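Local coordinates for 3-oxosteroid 1-dehydrogenase (Sterolibacterium denitrificans, PDB 7P18), which probably catalyses the FAD-dependent 1,2-desaturation of 3-oxosteroids, passing the electrons to an acceptor and yielding 3-oxo-Delta(1)-steroids, at residues Ala152-Ala166 against Arg201-Ala213. Sequence-based numbering, arbitrary orientation. Where two conformers were deposited one is given.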
loop_
_atom_site.group_PDB
_atom_site.type_symbol
_atom_site.label_atom_id
_atom_site.label_comp_id
_atom_site.label_asym_id
_atom_site.label_seq_id
_atom_site.Cartn_x
_atom_site.Cartn_y
_atom_site.Cartn_z
ATOM N N ALA A 152 8.790 -3.792 -9.837
ATOM C CA ALA A 152 7.480 -3.124 -9.950
ATOM C C ALA A 152 6.558 -3.983 -10.821
ATOM O O ALA A 152 7.015 -4.539 -11.846
ATOM C CB ALA A 152 7.645 -1.726 -10.510
ATOM N N TYR A 153 5.297 -4.077 -10.423
ATOM C CA TYR A 153 4.195 -4.631 -11.250
ATOM C C TYR A 153 4.084 -3.794 -12.540
ATOM O O TYR A 153 4.176 -2.551 -12.492
ATOM C CB TYR A 153 2.903 -4.655 -10.442
ATOM C CG TYR A 153 2.889 -5.489 -9.179
ATOM C CD1 TYR A 153 3.554 -6.707 -9.068
ATOM C CD2 TYR A 153 2.123 -5.081 -8.094
ATOM C CE1 TYR A 153 3.474 -7.481 -7.914
ATOM C CE2 TYR A 153 2.032 -5.847 -6.943
ATOM C CZ TYR A 153 2.710 -7.051 -6.847
ATOM O OH TYR A 153 2.573 -7.792 -5.693
ATOM N N THR A 154 3.952 -4.435 -13.702
ATOM C CA THR A 154 4.187 -3.771 -15.021
ATOM C C THR A 154 3.090 -2.725 -15.249
ATOM O O THR A 154 3.342 -1.757 -15.992
ATOM C CB THR A 154 4.276 -4.790 -16.174
ATOM O OG1 THR A 154 3.004 -5.426 -16.242
ATOM C CG2 THR A 154 5.368 -5.821 -15.998
ATOM N N GLY A 155 1.954 -2.868 -14.571
ATOM C CA GLY A 155 0.847 -1.901 -14.561
ATOM C C GLY A 155 1.235 -0.548 -13.996
ATOM O O GLY A 155 0.513 0.398 -14.270
ATOM N N THR A 156 2.283 -0.452 -13.163
ATOM C CA THR A 156 2.725 0.837 -12.554
ATOM C C THR A 156 3.640 1.578 -13.530
ATOM O O THR A 156 4.115 2.688 -13.183
ATOM C CB THR A 156 3.406 0.662 -11.189
ATOM O OG1 THR A 156 4.617 -0.079 -11.319
ATOM C CG2 THR A 156 2.515 0.028 -10.148
ATOM N N LEU A 157 3.891 0.991 -14.705
ATOM C CA LEU A 157 4.830 1.534 -15.714
ATOM C C LEU A 157 4.050 1.987 -16.950
ATOM O O LEU A 157 2.974 1.410 -17.231
ATOM C CB LEU A 157 5.839 0.447 -16.080
ATOM C CG LEU A 157 6.597 -0.187 -14.919
ATOM C CD1 LEU A 157 7.385 -1.404 -15.395
ATOM C CD2 LEU A 157 7.514 0.823 -14.242
ATOM N N LEU A 158 4.600 2.953 -17.680
ATOM C CA LEU A 158 3.982 3.501 -18.912
ATOM C C LEU A 158 4.174 2.510 -20.060
ATOM O O LEU A 158 5.356 2.203 -20.374
ATOM C CB LEU A 158 4.651 4.830 -19.266
ATOM C CG LEU A 158 4.004 5.595 -20.415
ATOM C CD1 LEU A 158 2.528 5.812 -20.143
ATOM C CD2 LEU A 158 4.725 6.910 -20.653
ATOM N N MET A 159 3.068 2.089 -20.688
ATOM C CA MET A 159 3.044 1.023 -21.734
ATOM C C MET A 159 3.768 -0.213 -21.174
ATOM O O MET A 159 4.452 -0.891 -21.958
ATOM C CB MET A 159 3.735 1.463 -23.039
ATOM C CG MET A 159 3.154 2.710 -23.709
ATOM S SD MET A 159 1.349 2.688 -23.962
ATOM C CE MET A 159 1.072 4.330 -24.635
ATOM N N GLY A 160 3.669 -0.450 -19.856
ATOM C CA GLY A 160 4.360 -1.531 -19.124
ATOM C C GLY A 160 5.872 -1.479 -19.234
ATOM O O GLY A 160 6.500 -2.528 -19.057
ATOM N N LYS A 161 6.460 -0.311 -19.483
ATOM C CA LYS A 161 7.917 -0.158 -19.731
ATOM C C LYS A 161 8.515 0.925 -18.817
ATOM O O LYS A 161 9.466 0.623 -18.069
ATOM C CB LYS A 161 8.184 0.205 -21.198
ATOM C CG LYS A 161 7.656 -0.797 -22.223
ATOM C CD LYS A 161 8.422 -0.819 -23.534
ATOM C CE LYS A 161 7.572 -1.245 -24.717
ATOM N NZ LYS A 161 6.860 -2.521 -24.466
ATOM N N ALA A 162 7.994 2.152 -18.919
ATOM C CA ALA A 162 8.664 3.392 -18.470
ATOM C C ALA A 162 8.172 3.777 -17.070
ATOM O O ALA A 162 6.953 3.854 -16.857
ATOM C CB ALA A 162 8.423 4.499 -19.463
ATOM N N SER A 163 9.112 3.971 -16.152
ATOM C CA SER A 163 8.816 4.363 -14.742
ATOM C C SER A 163 8.268 5.794 -14.750
ATOM O O SER A 163 8.827 6.630 -15.511
ATOM C CB SER A 163 10.023 4.232 -13.904
ATOM O OG SER A 163 10.378 2.858 -13.767
ATOM N N MET A 164 7.219 6.064 -13.956
ATOM C CA MET A 164 6.748 7.452 -13.679
ATOM C C MET A 164 6.520 7.660 -12.177
ATOM O O MET A 164 6.259 6.676 -11.456
ATOM C CB MET A 164 5.432 7.719 -14.398
ATOM C CG MET A 164 5.535 7.524 -15.926
ATOM S SD MET A 164 3.927 7.692 -16.719
ATOM C CE MET A 164 2.873 6.642 -15.693
ATOM N N THR A 165 6.587 8.921 -11.737
ATOM C CA THR A 165 6.127 9.368 -10.403
ATOM C C THR A 165 4.616 9.431 -10.462
ATOM O O THR A 165 4.066 9.520 -11.582
ATOM C CB THR A 165 6.706 10.741 -10.046
ATOM O OG1 THR A 165 6.210 11.693 -10.996
ATOM C CG2 THR A 165 8.216 10.721 -10.050
ATOM N N ALA A 166 3.956 9.376 -9.317
ATOM C CA ALA A 166 2.493 9.574 -9.200
ATOM C C ALA A 166 2.147 10.971 -9.714
ATOM O O ALA A 166 1.110 11.123 -10.378
ATOM C CB ALA A 166 2.017 9.377 -7.787
ATOM N N ARG A 201 15.787 -4.818 -20.457
ATOM C CA ARG A 201 14.447 -4.346 -20.914
ATOM C C ARG A 201 13.709 -3.596 -19.780
ATOM O O ARG A 201 12.633 -3.043 -20.049
ATOM C CB ARG A 201 13.610 -5.526 -21.412
ATOM C CG ARG A 201 14.359 -6.431 -22.385
ATOM C CD ARG A 201 13.471 -7.286 -23.278
ATOM N NE ARG A 201 12.525 -6.506 -24.063
ATOM C CZ ARG A 201 12.830 -5.735 -25.113
ATOM N NH1 ARG A 201 14.079 -5.624 -25.537
ATOM N NH2 ARG A 201 11.875 -5.067 -25.743
ATOM N N HIS A 202 14.228 -3.623 -18.548
ATOM C CA HIS A 202 13.718 -2.829 -17.390
ATOM C C HIS A 202 14.192 -1.381 -17.523
ATOM O O HIS A 202 15.386 -1.170 -17.827
ATOM C CB HIS A 202 14.237 -3.395 -16.060
ATOM C CG HIS A 202 13.737 -4.761 -15.741
ATOM N ND1 HIS A 202 12.393 -5.082 -15.797
ATOM C CD2 HIS A 202 14.387 -5.865 -15.317
ATOM C CE1 HIS A 202 12.232 -6.342 -15.438
ATOM N NE2 HIS A 202 13.458 -6.846 -15.140
ATOM N N ASP A 203 13.311 -0.416 -17.246
ATOM C CA ASP A 203 13.730 1.001 -17.122
ATOM C C ASP A 203 14.766 1.057 -16.011
ATOM O O ASP A 203 14.534 0.486 -14.915
ATOM C CB ASP A 203 12.528 1.916 -16.881
ATOM C CG ASP A 203 12.809 3.392 -17.027
ATOM O OD1 ASP A 203 14.002 3.781 -17.074
ATOM O OD2 ASP A 203 11.815 4.145 -17.020
ATOM N N ARG A 204 15.905 1.657 -16.321
ATOM C CA ARG A 204 17.000 1.964 -15.377
ATOM C C ARG A 204 16.493 2.906 -14.261
ATOM O O ARG A 204 17.018 2.850 -13.120
ATOM C CB ARG A 204 18.112 2.654 -16.166
ATOM C CG ARG A 204 19.299 3.066 -15.316
ATOM C CD ARG A 204 20.503 3.347 -16.184
ATOM N NE ARG A 204 20.319 4.559 -16.941
ATOM C CZ ARG A 204 20.742 5.754 -16.562
ATOM N NH1 ARG A 204 21.373 5.918 -15.413
ATOM N NH2 ARG A 204 20.524 6.793 -17.345
ATOM N N LYS A 205 15.628 3.829 -14.643
ATOM C CA LYS A 205 14.937 4.749 -13.709
ATOM C C LYS A 205 13.788 3.976 -13.075
ATOM O O LYS A 205 12.951 3.377 -13.816
ATOM C CB LYS A 205 14.416 6.005 -14.406
ATOM C CG LYS A 205 15.476 6.866 -15.076
ATOM C CD LYS A 205 16.501 7.348 -14.122
ATOM C CE LYS A 205 17.545 8.199 -14.795
ATOM N NZ LYS A 205 18.244 9.042 -13.802
ATOM N N ARG A 206 13.742 4.001 -11.751
ATOM C CA ARG A 206 12.642 3.385 -10.974
ATOM C C ARG A 206 11.803 4.501 -10.339
ATOM O O ARG A 206 12.344 5.541 -9.951
ATOM C CB ARG A 206 13.247 2.413 -9.955
ATOM C CG ARG A 206 14.304 1.447 -10.478
ATOM C CD ARG A 206 13.882 0.666 -11.708
ATOM N NE ARG A 206 12.649 -0.075 -11.550
ATOM C CZ ARG A 206 11.862 -0.507 -12.539
ATOM N NH1 ARG A 206 12.154 -0.277 -13.809
ATOM N NH2 ARG A 206 10.760 -1.174 -12.253
ATOM N N GLY A 207 10.506 4.257 -10.240
ATOM C CA GLY A 207 9.514 5.156 -9.633
ATOM C C GLY A 207 8.763 4.493 -8.501
ATOM O O GLY A 207 8.898 3.259 -8.309
ATOM N N LEU A 208 8.009 5.293 -7.760
ATOM C CA LEU A 208 7.028 4.815 -6.762
ATOM C C LEU A 208 7.757 3.940 -5.749
ATOM O O LEU A 208 8.867 4.313 -5.367
ATOM C CB LEU A 208 5.913 4.072 -7.496
ATOM C CG LEU A 208 5.251 4.862 -8.617
ATOM C CD1 LEU A 208 4.177 4.007 -9.290
ATOM C CD2 LEU A 208 4.654 6.175 -8.132
ATOM N N GLY A 209 7.158 2.829 -5.314
ATOM C CA GLY A 209 7.766 1.963 -4.286
ATOM C C GLY A 209 9.054 1.362 -4.773
ATOM O O GLY A 209 9.900 0.987 -3.965
ATOM N N ASN A 210 9.225 1.211 -6.086
ATOM C CA ASN A 210 10.483 0.638 -6.631
ATOM C C ASN A 210 11.615 1.654 -6.449
ATOM O O ASN A 210 12.757 1.244 -6.145
ATOM C CB ASN A 210 10.273 0.206 -8.088
ATOM C CG ASN A 210 10.655 -1.239 -8.342
ATOM O OD1 ASN A 210 11.223 -1.522 -9.378
ATOM N ND2 ASN A 210 10.351 -2.148 -7.431
ATOM N N ALA A 211 11.350 2.954 -6.598
ATOM C CA ALA A 211 12.368 3.997 -6.296
ATOM C C ALA A 211 12.718 3.945 -4.812
ATOM O O ALA A 211 13.870 4.011 -4.440
ATOM C CB ALA A 211 11.892 5.366 -6.691
ATOM N N MET A 212 11.702 3.806 -3.975
ATOM C CA MET A 212 11.870 3.763 -2.509
ATOM C C MET A 212 12.774 2.578 -2.125
ATOM O O MET A 212 13.761 2.789 -1.410
ATOM C CB MET A 212 10.493 3.656 -1.847
ATOM C CG MET A 212 10.537 3.572 -0.345
ATOM S SD MET A 212 8.870 3.469 0.315
ATOM C CE MET A 212 8.415 1.836 -0.227
ATOM N N ALA A 213 12.448 1.365 -2.584
ATOM C CA ALA A 213 13.188 0.138 -2.243
ATOM C C ALA A 213 14.597 0.169 -2.842
ATOM O O ALA A 213 15.560 -0.183 -2.127
ATOM C CB ALA A 213 12.404 -1.082 -2.669
HETATM O O HOH W 1 9.279 -3.507 -13.090
HETATM O O HOH W 2 10.692 -0.984 -16.139
HETATM O O HOH W 3 9.596 1.709 -11.348
#
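Asp203 takes the backbone N of Ser163 on the anti side of its carboxylate, OD2 to N 2.8 Å, in a nearly straight bond (163°). CG stands anti to the Asp203 backbone N (chi1 -168°), which carries the carboxylate across to Ser163. OD2 also forms a salt bridge with Arg189, while OD1 closes an Asx turn onto Lys205 N. Ser163 OG donates a hydrogen bond to Lys205 O at 2.6 Å, tilted 23° from the carbonyl plane. The same hydroxyl lies over one face of the Arg206 guanidinium, offset toward its rim. The Arg206 chain is bent at chi2 and chi3, which brings the guanidinium back toward 152-166. Arg206 NH1 donates to Asp203 O at 2.7 Å. Arg206 NE and NH2 both donate to the single atom Asn210 OD1, which helps fix the group's plane. Ala152 CB sits at its edge, 3.6 Å from Arg206 NH2. A water bridges Ser163 OG and Gly207 N. The Leu208 methyls spread over 152-166 in van der Waals contact. CD1 meets Thr156 CB at 3.9 Å; CD2 lies against Ala166, whose N bonds Glu133 OE1. Ala166 belongs to the steroid pocket; it and Thr156 touch the bound androsta-1,4-diene-3,17-dione. Asn210 OD1 accepts a weak bond from Ala152 N; Asn210 ND2 is held by Arg150 O and Ala47 O. The contact joins hairpin 157-163 to the N-terminal part of helix 208-222. Strand 205-206 pairs antiparallel with strand 131-138, and helix 179-191 packs on Leu158.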